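Local coordinates for protein tautomerase (Bordetella trematum, PDB 6VVR) that is of unassigned specific function but belongs to the tautomerase family of the MIF clan and assembles as a trimer of alpha/beta subunits, at residues 15-18 with 19-23; 65-68 with 69-73; 103-107 with 108-112. All blocks are in the same frame, centred on the assembly; numbering follows the deposited sequence.

Contact 1 (15-18 with 19-23)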
ATOM      1  N   ALA A  15       0.001 -15.865 -18.013  1.00 28.48           N
ATOM      2  CA  ALA A  15      -0.998 -14.804 -17.983  1.00 26.46           C
ATOM      3  C   ALA A  15      -0.550 -13.658 -17.082  1.00 27.62           C
ATOM      4  O   ALA A  15      -0.732 -12.481 -17.419  1.00 27.04           O
ATOM      5  CB  ALA A  15      -2.338 -15.370 -17.511  1.00 30.37           C
ATOM      6  N   LYS A  16       0.055 -13.988 -15.938  1.00 28.92           N
ATOM      7  CA  LYS A  16       0.529 -12.957 -15.021  1.00 28.79           C
ATOM      8  C   LYS A  16       1.727 -12.205 -15.599  1.00 28.54           C
ATOM      9  O   LYS A  16       1.860 -10.988 -15.400  1.00 25.27           O
ATOM     10  CB  LYS A  16       0.858 -13.597 -13.667  1.00 26.83           C
ATOM     11  CG  LYS A  16      -0.394 -14.069 -12.894  1.00 27.64           C
ATOM     12  CD  LYS A  16      -0.069 -14.565 -11.490  1.00 33.24           C
ATOM     13  CE  LYS A  16       0.672 -15.895 -11.510  1.00 38.48           C
ATOM     14  NZ  LYS A  16       1.080 -16.309 -10.121  1.00 39.27           N
ATOM     15  N   THR A  17       2.606 -12.909 -16.321  1.00 26.61           N
ATOM     16  CA  THR A  17       3.683 -12.240 -17.050  1.00 30.45           C
ATOM     17  C   THR A  17       3.138 -11.204 -18.019  1.00 29.64           C
ATOM     18  O   THR A  17       3.623 -10.064 -18.070  1.00 26.07           O
ATOM     19  CB  THR A  17       4.515 -13.268 -17.819  1.00 27.20           C
ATOM     20  OG1 THR A  17       5.212 -14.100 -16.894  1.00 30.31           O
ATOM     21  CG2 THR A  17       5.507 -12.576 -18.738  1.00 32.74           C
ATOM     22  N   ALA A  18       2.150 -11.593 -18.825  1.00 27.83           N
ATOM     23  CA  ALA A  18       1.575 -10.668 -19.792  1.00 29.11           C
ATOM     24  C   ALA A  18       0.912  -9.492 -19.101  1.00 25.46           C
ATOM     25  O   ALA A  18       0.959  -8.368 -19.612  1.00 27.85           O
ATOM     26  CB  ALA A  18       0.571 -11.395 -20.688  1.00 29.94           C
ATOM     27  N   LEU A  19       0.311  -9.728 -17.933  1.00 27.59           N
ATOM     28  CA  LEU A  19      -0.308  -8.636 -17.191  1.00 28.12           C
ATOM     29  C   LEU A  19       0.730  -7.589 -16.802  1.00 23.89           C
ATOM     30  O   LEU A  19       0.525  -6.391 -17.007  1.00 26.22           O
ATOM     31  CB  LEU A  19      -1.017  -9.187 -15.949  1.00 25.53           C
ATOM     32  CG  LEU A  19      -1.438  -8.138 -14.910  1.00 26.06           C
ATOM     33  CD1 LEU A  19      -2.545  -7.236 -15.469  1.00 27.34           C
ATOM     34  CD2 LEU A  19      -1.877  -8.783 -13.604  1.00 27.20           C
ATOM     35  N   LEU A  20       1.861  -8.030 -16.245  1.00 23.39           N
ATOM     36  CA  LEU A  20       2.909  -7.094 -15.842  1.00 24.35           C
ATOM     37  C   LEU A  20       3.388  -6.256 -17.019  1.00 25.99           C
ATOM     38  O   LEU A  20       3.515  -5.032 -16.914  1.00 24.13           O
ATOM     39  CB  LEU A  20       4.081  -7.852 -15.217  1.00 24.21           C
ATOM     40  CG  LEU A  20       3.836  -8.462 -13.842  1.00 23.66           C
ATOM     41  CD1 LEU A  20       4.988  -9.388 -13.468  1.00 24.75           C
ATOM     42  CD2 LEU A  20       3.644  -7.352 -12.809  1.00 26.31           C
ATOM     43  N   LYS A  21       3.668  -6.908 -18.153  1.00 27.83           N
ATOM     44  CA  LYS A  21       4.078  -6.173 -19.343  1.00 25.66           C
ATOM     45  C   LYS A  21       2.982  -5.227 -19.816  1.00 25.11           C
ATOM     46  O   LYS A  21       3.266  -4.088 -20.208  1.00 25.91           O
ATOM     47  CB  LYS A  21       4.449  -7.150 -20.456  1.00 27.36           C
ATOM     48  CG  LYS A  21       5.653  -8.009 -20.137  1.00 30.22           C
ATOM     49  CD  LYS A  21       6.045  -8.841 -21.351  1.00 33.09           C
ATOM     50  CE  LYS A  21       7.279  -9.679 -21.080  1.00 40.43           C
ATOM     51  NZ  LYS A  21       7.970 -10.060 -22.354  1.00 42.79           N
ATOM     52  N   ALA A  22       1.725  -5.685 -19.806  1.00 26.38           N
ATOM     53  CA  ALA A  22       0.639  -4.826 -20.272  1.00 24.62           C
ATOM     54  C   ALA A  22       0.454  -3.623 -19.359  1.00 27.94           C
ATOM     55  O   ALA A  22       0.132  -2.529 -19.827  1.00 27.92           O
ATOM     56  CB  ALA A  22      -0.667  -5.612 -20.383  1.00 26.80           C
ATOM     57  N   LEU A  23       0.634  -3.808 -18.049  1.00 25.30           N
ATOM     58  CA  LEU A  23       0.520  -2.673 -17.141  1.00 25.26           C
ATOM     59  C   LEU A  23       1.642  -1.678 -17.381  1.00 23.25           C
ATOM     60  O   LEU A  23       1.410  -0.464 -17.433  1.00 23.69           O
ATOM     61  CB  LEU A  23       0.539  -3.160 -15.696  1.00 23.78           C
ATOM     62  CG  LEU A  23      -0.683  -3.965 -15.255  1.00 24.17           C
ATOM     63  CD1 LEU A  23      -0.449  -4.421 -13.839  1.00 25.22           C
ATOM     64  CD2 LEU A  23      -1.952  -3.130 -15.338  1.00 25.21           C
TER
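With chi1 at -67°, Thr17 sends its methyl CG2 opposite the backbone N, while Lys21, one turn further on, carries CG opposite its own carbonyl carbon (chi1 -64°) and runs out extended from there. These torsions lay the two side chains alongside each other, pointing the same way, with CG2 of Thr17 4.1 Å from CE of Lys21. The contact is an i to i+4 pairing within helix 13-31, the helical part of a beta-alpha-beta unit whose strands are 2-8 and 39-45. Four successive i+4 to i backbone bonds establish the alpha-helix here. Leu19 N reaches Ala15 O at 3.0 Å, and Leu20 N follows on Lys16 O at 3.1 Å. The third, from Lys21 N to Thr17 O, is the longest at 3.2 Å but also the straightest, with an N-H...O angle of 173°. Ala22 N closes the series on Ala18 O at 2.8 Å.

The helix packs on the sheet, on helix 73-91 and on a second subunit. Leu19 packs on Ile7 of strand 2-8, Leu23 on Leu83 and Val87 of helix 73-91, and Leu20 on Ala40 and on Ala48 of a second subunit. The polar ends of Lys16 and Thr17 are held elsewhere, Lys16 NZ in a salt bridge to Glu44 and Thr17 OG1 in a hydrogen bond with Pro13 O. Carbon atoms close in around the bonded carbonyls as well: CG of Leu20 stands 3.6 Å from Lys16 O, and the methyl CB of Ala22 comes within 3.3 Å of Ala18 O.

Contact 2 (65-68 with 69-73); sequences VDLI and AGRTV
This is a local turn contact in which Arg71 folds back onto the carbonyl of Ile68, where strand 61-68 runs out into the loop before helix 73-91. The evidence is one direct bond, from Arg71 NH1 to Ile68 O at 2.9 Å. The N-H...O angle of 142° shows it to be bent, yet the nitrogen lies in the carbonyl plane on a lone pair, and the oxygen sits at the edge of the guanidinium near its plane. A bend at chi2 (85°) turns the arginine chain back toward the strand. A water takes part in the same closure: it accepts from Arg71 N at 3.0 Å and can donate to Ile68 O, 2.8 Å away. One carbonyl oxygen is thus met both by the side chain and, through water, by the backbone of the same residue. Between Ile68 and Arg71 the chain turns at Gly70, whose positive phi (114°) suits a residue lacking CB. Leu67 lies obliquely against the arginine, its CD1 3.8 Å from NH1 and 4.1 Å from Arg71 CD.

Beyond the turn, Thr72 is the N-cap of helix 73-91, its OG1 hydrogen-bonded to Leu75 N. On the strand side, Leu67 packs on Leu79 of that helix and on Leu102 of strand 98-105, whereas Ile68 leans on Met110 and Lys107 in the loop after strand 98-105.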
ATOM      1  N   VAL A  65      -1.178   2.803  -7.630  1.00 20.05           N
ATOM      2  CA  VAL A  65      -0.141   3.553  -8.337  1.00 20.62           C
ATOM      3  C   VAL A  65       0.332   4.686  -7.440  1.00 24.73           C
ATOM      4  O   VAL A  65      -0.448   5.592  -7.115  1.00 22.31           O
ATOM      5  CB  VAL A  65      -0.646   4.126  -9.669  1.00 20.78           C
ATOM      6  CG1 VAL A  65       0.508   4.808 -10.413  1.00 20.80           C
ATOM      7  CG2 VAL A  65      -1.321   3.053 -10.514  1.00 19.76           C
ATOM      8  N   ASP A  66       1.600   4.637  -7.037  1.00 21.94           N
ATOM      9  CA  ASP A  66       2.250   5.776  -6.409  1.00 20.91           C
ATOM     10  C   ASP A  66       3.034   6.490  -7.498  1.00 22.44           C
ATOM     11  O   ASP A  66       3.930   5.895  -8.111  1.00 23.87           O
ATOM     12  CB  ASP A  66       3.167   5.339  -5.266  1.00 20.60           C
ATOM     13  CG  ASP A  66       2.401   4.741  -4.105  1.00 26.49           C
ATOM     14  OD1 ASP A  66       1.349   5.289  -3.725  1.00 27.75           O
ATOM     15  OD2 ASP A  66       2.838   3.712  -3.577  1.00 30.10           O
ATOM     16  N   LEU A  67       2.669   7.733  -7.781  1.00 18.64           N
ATOM     17  CA  LEU A  67       3.300   8.460  -8.870  1.00 21.33           C
ATOM     18  C   LEU A  67       3.558   9.907  -8.473  1.00 21.75           C
ATOM     19  O   LEU A  67       2.886  10.474  -7.611  1.00 21.11           O
ATOM     20  CB  LEU A  67       2.463   8.407 -10.156  1.00 22.59           C
ATOM     21  CG  LEU A  67       1.289   9.376 -10.307  1.00 22.41           C
ATOM     22  CD1 LEU A  67       0.766   9.352 -11.735  1.00 25.14           C
ATOM     23  CD2 LEU A  67       0.187   9.023  -9.315  1.00 21.89           C
ATOM     24  N   ILE A  68       4.566  10.490  -9.119  1.00 21.91           N
ATOM     25  CA  ILE A  68       4.925  11.870  -8.845  1.00 22.51           C
ATOM     26  C   ILE A  68       3.756  12.787  -9.175  1.00 25.17           C
ATOM     27  O   ILE A  68       3.132  12.682 -10.238  1.00 24.95           O
ATOM     28  CB  ILE A  68       6.185  12.247  -9.633  1.00 24.52           C
ATOM     29  CG1 ILE A  68       7.371  11.436  -9.116  1.00 26.62           C
ATOM     30  CG2 ILE A  68       6.468  13.736  -9.491  1.00 27.31           C
ATOM     31  CD1 ILE A  68       8.561  11.424 -10.077  1.00 30.72           C
ATOM     32  N   ALA A  69       3.460  13.701  -8.253  1.00 21.31           N
ATOM     33  CA  ALA A  69       2.378  14.654  -8.429  1.00 24.26           C
ATOM     34  C   ALA A  69       2.645  15.558  -9.628  1.00 25.17           C
ATOM     35  O   ALA A  69       3.779  15.697 -10.098  1.00 28.99           O
ATOM     36  CB  ALA A  69       2.211  15.508  -7.172  1.00 25.09           C
ATOM     37  N   GLY A  70       1.578  16.174 -10.125  1.00 31.78           N
ATOM     38  CA  GLY A  70       1.677  17.133 -11.209  1.00 31.00           C
ATOM     39  C   GLY A  70       1.012  16.718 -12.505  1.00 34.28           C
ATOM     40  O   GLY A  70       0.925  17.543 -13.423  1.00 35.02           O
ATOM     41  N   ARG A  71       0.564  15.476 -12.634  1.00 29.39           N
ATOM     42  CA  ARG A  71      -0.116  15.086 -13.860  1.00 28.71           C
ATOM     43  C   ARG A  71      -1.483  15.754 -13.903  1.00 29.32           C
ATOM     44  O   ARG A  71      -2.151  15.902 -12.877  1.00 30.28           O
ATOM     45  CB  ARG A  71      -0.253  13.563 -13.947  1.00 31.43           C
ATOM     46  CG  ARG A  71       0.887  12.871 -14.703  1.00 27.69           C
ATOM     47  CD  ARG A  71       2.080  12.594 -13.795  1.00 28.26           C
ATOM     48  NE  ARG A  71       3.121  11.813 -14.470  1.00 30.72           N
ATOM     49  CZ  ARG A  71       4.054  11.106 -13.832  1.00 30.54           C
ATOM     50  NH1 ARG A  71       4.069  11.074 -12.507  1.00 26.89           N
ATOM     51  NH2 ARG A  71       4.963  10.408 -14.513  1.00 27.65           N
ATOM     52  N   THR A  72      -1.886  16.191 -15.094  1.00 28.67           N
ATOM     53  CA  THR A  72      -3.204  16.788 -15.246  1.00 24.52           C
ATOM     54  C   THR A  72      -4.296  15.776 -14.898  1.00 25.80           C
ATOM     55  O   THR A  72      -4.086  14.563 -14.922  1.00 25.67           O
ATOM     56  CB  THR A  72      -3.415  17.263 -16.676  1.00 25.42           C
ATOM     57  OG1 THR A  72      -3.326  16.143 -17.567  1.00 24.60           O
ATOM     58  CG2 THR A  72      -2.370  18.293 -17.046  1.00 26.86           C
ATOM     59  N   VAL A  73      -5.490  16.299 -14.606  1.00 26.97           N
ATOM     60  CA  VAL A  73      -6.658  15.438 -14.424  1.00 25.57           C
ATOM     61  C   VAL A  73      -6.851  14.539 -15.636  1.00 23.61           C
ATOM     62  O   VAL A  73      -7.207  13.362 -15.510  1.00 24.54           O
ATOM     63  CB  VAL A  73      -7.911  16.293 -14.149  1.00 26.28           C
ATOM     64  CG1 VAL A  73      -9.176  15.447 -14.229  1.00 27.85           C
ATOM     65  CG2 VAL A  73      -7.802  16.966 -12.788  1.00 28.73           C
TER
HETATM   66  O   HOH W   1       0.379  13.083 -10.849  1.00 25.89           O

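Contact 3 (103-107 with 108-112)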
ATOM      1  N   ARG A 103      -2.057   7.518  -6.128  1.00 20.01           N
ATOM      2  CA  ARG A 103      -1.611   8.313  -4.989  1.00 21.50           C
ATOM      3  C   ARG A 103      -0.595   9.321  -5.507  1.00 20.84           C
ATOM      4  O   ARG A 103       0.512   8.943  -5.903  1.00 20.53           O
ATOM      5  CB  ARG A 103      -1.023   7.424  -3.896  1.00 21.88           C
ATOM      6  CG  ARG A 103      -1.919   6.238  -3.554  1.00 25.57           C
ATOM      7  CD  ARG A 103      -1.689   5.755  -2.136  1.00 28.74           C
ATOM      8  NE  ARG A 103      -2.353   4.475  -1.909  1.00 30.05           N
ATOM      9  CZ  ARG A 103      -1.828   3.294  -2.226  1.00 26.52           C
ATOM     10  NH1 ARG A 103      -2.506   2.186  -1.962  1.00 23.06           N
ATOM     11  NH2 ARG A 103      -0.618   3.223  -2.782  1.00 22.35           N
ATOM     12  N   ASP A 104      -0.994  10.593  -5.542  1.00 22.31           N
ATOM     13  CA  ASP A 104      -0.106  11.676  -5.960  1.00 22.55           C
ATOM     14  C   ASP A 104       0.956  11.879  -4.890  1.00 24.25           C
ATOM     15  O   ASP A 104       0.628  12.221  -3.749  1.00 24.31           O
ATOM     16  CB  ASP A 104      -0.898  12.965  -6.169  1.00 24.76           C
ATOM     17  CG  ASP A 104      -1.190  13.259  -7.638  1.00 27.10           C
ATOM     18  OD1 ASP A 104      -0.749  12.502  -8.522  1.00 26.88           O
ATOM     19  OD2 ASP A 104      -1.865  14.281  -7.900  1.00 31.61           O
ATOM     20  N   ILE A 105       2.216  11.683  -5.255  1.00 20.62           N
ATOM     21  CA  ILE A 105       3.350  11.807  -4.340  1.00 20.33           C
ATOM     22  C   ILE A 105       4.130  13.059  -4.733  1.00 18.25           C
ATOM     23  O   ILE A 105       4.698  13.106  -5.835  1.00 22.27           O
ATOM     24  CB  ILE A 105       4.241  10.560  -4.387  1.00 20.30           C
ATOM     25  CG1 ILE A 105       3.425   9.271  -4.151  1.00 21.30           C
ATOM     26  CG2 ILE A 105       5.393  10.677  -3.380  1.00 20.38           C
ATOM     27  CD1 ILE A 105       2.707   9.206  -2.788  1.00 20.89           C
ATOM     28  N   PRO A 106       4.206  14.084  -3.880  1.00 21.96           N
ATOM     29  CA  PRO A 106       5.043  15.251  -4.201  1.00 20.63           C
ATOM     30  C   PRO A 106       6.487  14.848  -4.466  1.00 21.55           C
ATOM     31  O   PRO A 106       6.986  13.866  -3.915  1.00 21.97           O
ATOM     32  CB  PRO A 106       4.929  16.125  -2.946  1.00 23.06           C
ATOM     33  CG  PRO A 106       3.576  15.781  -2.390  1.00 24.68           C
ATOM     34  CD  PRO A 106       3.411  14.298  -2.653  1.00 24.29           C
ATOM     35  N   LYS A 107       7.162  15.636  -5.311  1.00 21.91           N
ATOM     36  CA  LYS A 107       8.523  15.296  -5.725  1.00 23.10           C
ATOM     37  C   LYS A 107       9.480  15.197  -4.545  1.00 22.46           C
ATOM     38  O   LYS A 107      10.463  14.446  -4.609  1.00 23.35           O
ATOM     39  CB  LYS A 107       9.037  16.328  -6.726  1.00 24.42           C
ATOM     40  CG  LYS A 107       8.296  16.310  -8.045  1.00 27.37           C
ATOM     41  CD  LYS A 107       8.963  17.210  -9.072  1.00 35.22           C
ATOM     42  CE  LYS A 107       8.225  17.143 -10.390  1.00 39.00           C
ATOM     43  NZ  LYS A 107       8.734  18.158 -11.346  1.00 42.12           N
ATOM     44  N   THR A 108       9.231  15.952  -3.470  1.00 22.41           N
ATOM     45  CA  THR A 108      10.048  15.845  -2.262  1.00 22.62           C
ATOM     46  C   THR A 108       9.821  14.542  -1.501  1.00 24.28           C
ATOM     47  O   THR A 108      10.647  14.187  -0.647  1.00 23.10           O
ATOM     48  CB  THR A 108       9.758  17.011  -1.315  1.00 25.97           C
ATOM     49  OG1 THR A 108       8.366  17.002  -0.972  1.00 23.96           O
ATOM     50  CG2 THR A 108      10.117  18.353  -1.945  1.00 24.93           C
ATOM     51  N   ASP A 109       8.723  13.836  -1.781  1.00 22.80           N
ATOM     52  CA  ASP A 109       8.325  12.643  -1.044  1.00 23.25           C
ATOM     53  C   ASP A 109       8.586  11.341  -1.794  1.00 22.11           C
ATOM     54  O   ASP A 109       8.362  10.269  -1.229  1.00 19.17           O
ATOM     55  CB  ASP A 109       6.819  12.704  -0.714  1.00 20.89           C
ATOM     56  CG  ASP A 109       6.425  13.930   0.093  1.00 25.82           C
ATOM     57  OD1 ASP A 109       7.272  14.823   0.333  1.00 23.73           O
ATOM     58  OD2 ASP A 109       5.233  14.002   0.467  1.00 24.09           O
ATOM     59  N   MET A 110       8.998  11.404  -3.056  1.00 22.45           N
ATOM     60  CA  MET A 110       9.202  10.221  -3.885  1.00 21.61           C
ATOM     61  C   MET A 110      10.692   9.950  -4.015  1.00 24.27           C
ATOM     62  O   MET A 110      11.433  10.814  -4.490  1.00 23.04           O
ATOM     63  CB  MET A 110       8.597  10.411  -5.275  1.00 23.25           C
ATOM     64  CG  MET A 110       9.032   9.338  -6.251  1.00 27.58           C
ATOM     65  SD  MET A 110       8.139   7.814  -5.880  1.00 33.50           S
ATOM     66  CE  MET A 110       6.542   8.231  -6.565  1.00 26.29           C
ATOM     67  N   GLY A 111      11.121   8.752  -3.623  1.00 22.45           N
ATOM     68  CA  GLY A 111      12.506   8.368  -3.820  1.00 23.25           C
ATOM     69  C   GLY A 111      12.762   7.885  -5.237  1.00 27.67           C
ATOM     70  O   GLY A 111      11.872   7.364  -5.917  1.00 30.59           O
ATOM     71  N   VAL A 112      13.991   8.094  -5.705  1.00 24.33           N
ATOM     72  CA  VAL A 112      14.433   7.471  -6.948  1.00 23.09           C
ATOM     73  C   VAL A 112      15.722   6.718  -6.645  1.00 27.08           C
ATOM     74  O   VAL A 112      15.987   6.376  -5.488  1.00 27.29           O
ATOM     75  CB  VAL A 112      14.601   8.496  -8.089  1.00 27.48           C
ATOM     76  CG1 VAL A 112      13.275   9.212  -8.366  1.00 28.57           C
ATOM     77  CG2 VAL A 112      15.706   9.505  -7.781  1.00 26.50           C
TER
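A type I beta turn, Pro106 to Asp109, follows directly on strand 98-105, and the side chains of Ile105 and Met110 pack together beside it. The turn is identified by its closing bond, Asp109 N to Pro106 O at 2.8 Å, and by the backbone angles of Lys107 and Thr108, which are close to the type I values for the two central residues. The N-H...O angle is 153°, but the donor stands 50° out of the carbonyl plane, away from a lone pair, consistent with the tight reversal of a beta turn.

The carboxylate of Asp109 has partners in its own chain and in a second subunit. Its OD1 receives Thr108 OG1 at 2.8 Å, the hydroxyl approaching from above the carboxylate plane, and it also forms a salt bridge with Lys76 of a second subunit. Two partners therefore grip one oxygen, tying the turn to the trimer interface. The other oxygen, OD2, stands obliquely off the CB-CG-CD side of Pro106, 3.6 Å from its CD, the two side chains crossing at a slant.

On the apolar side, CG2 of Ile105 lies 3.6 Å from both C and CB of Asp109 and 3.7 Å from CB of Met110. Ile105 and Met110 also pack on Val101 of the second subunit. Lys107 is extended beyond CG, its NZ hydrogen-bonded to O of Arg123, the C-terminal residue. Met110 crosses Ile105 at about a right angle, and its chain, bent at both chi2 (75°) and chi3, curls back until the terminal methyl CE rests 3.9 Å from Ile105 CB.

Overall arrangement
The contacts follow one another along the chain, and contacts 2 and 3 form a pair on the far side of the chain's centre from contact 1. Between centres, contact 1 is about 22 Å from contact 2 and 25 Å from contact 3, whereas contacts 2 and 3 are about 9 Å apart and touch. Strands 61-68 and 98-105 are parallel neighbours in the sheet, where Val65 O meets Arg103 N at 2.7 Å in a probable hydrogen bond. Contact 1 lies on the helix linking strands 2-8 and 39-45; contacts 2 and 3 mark where strands 61-68 and 98-105 end. Residues of all three contacts meet neighbouring subunits, those of contact 2 through Asp66 and Val73.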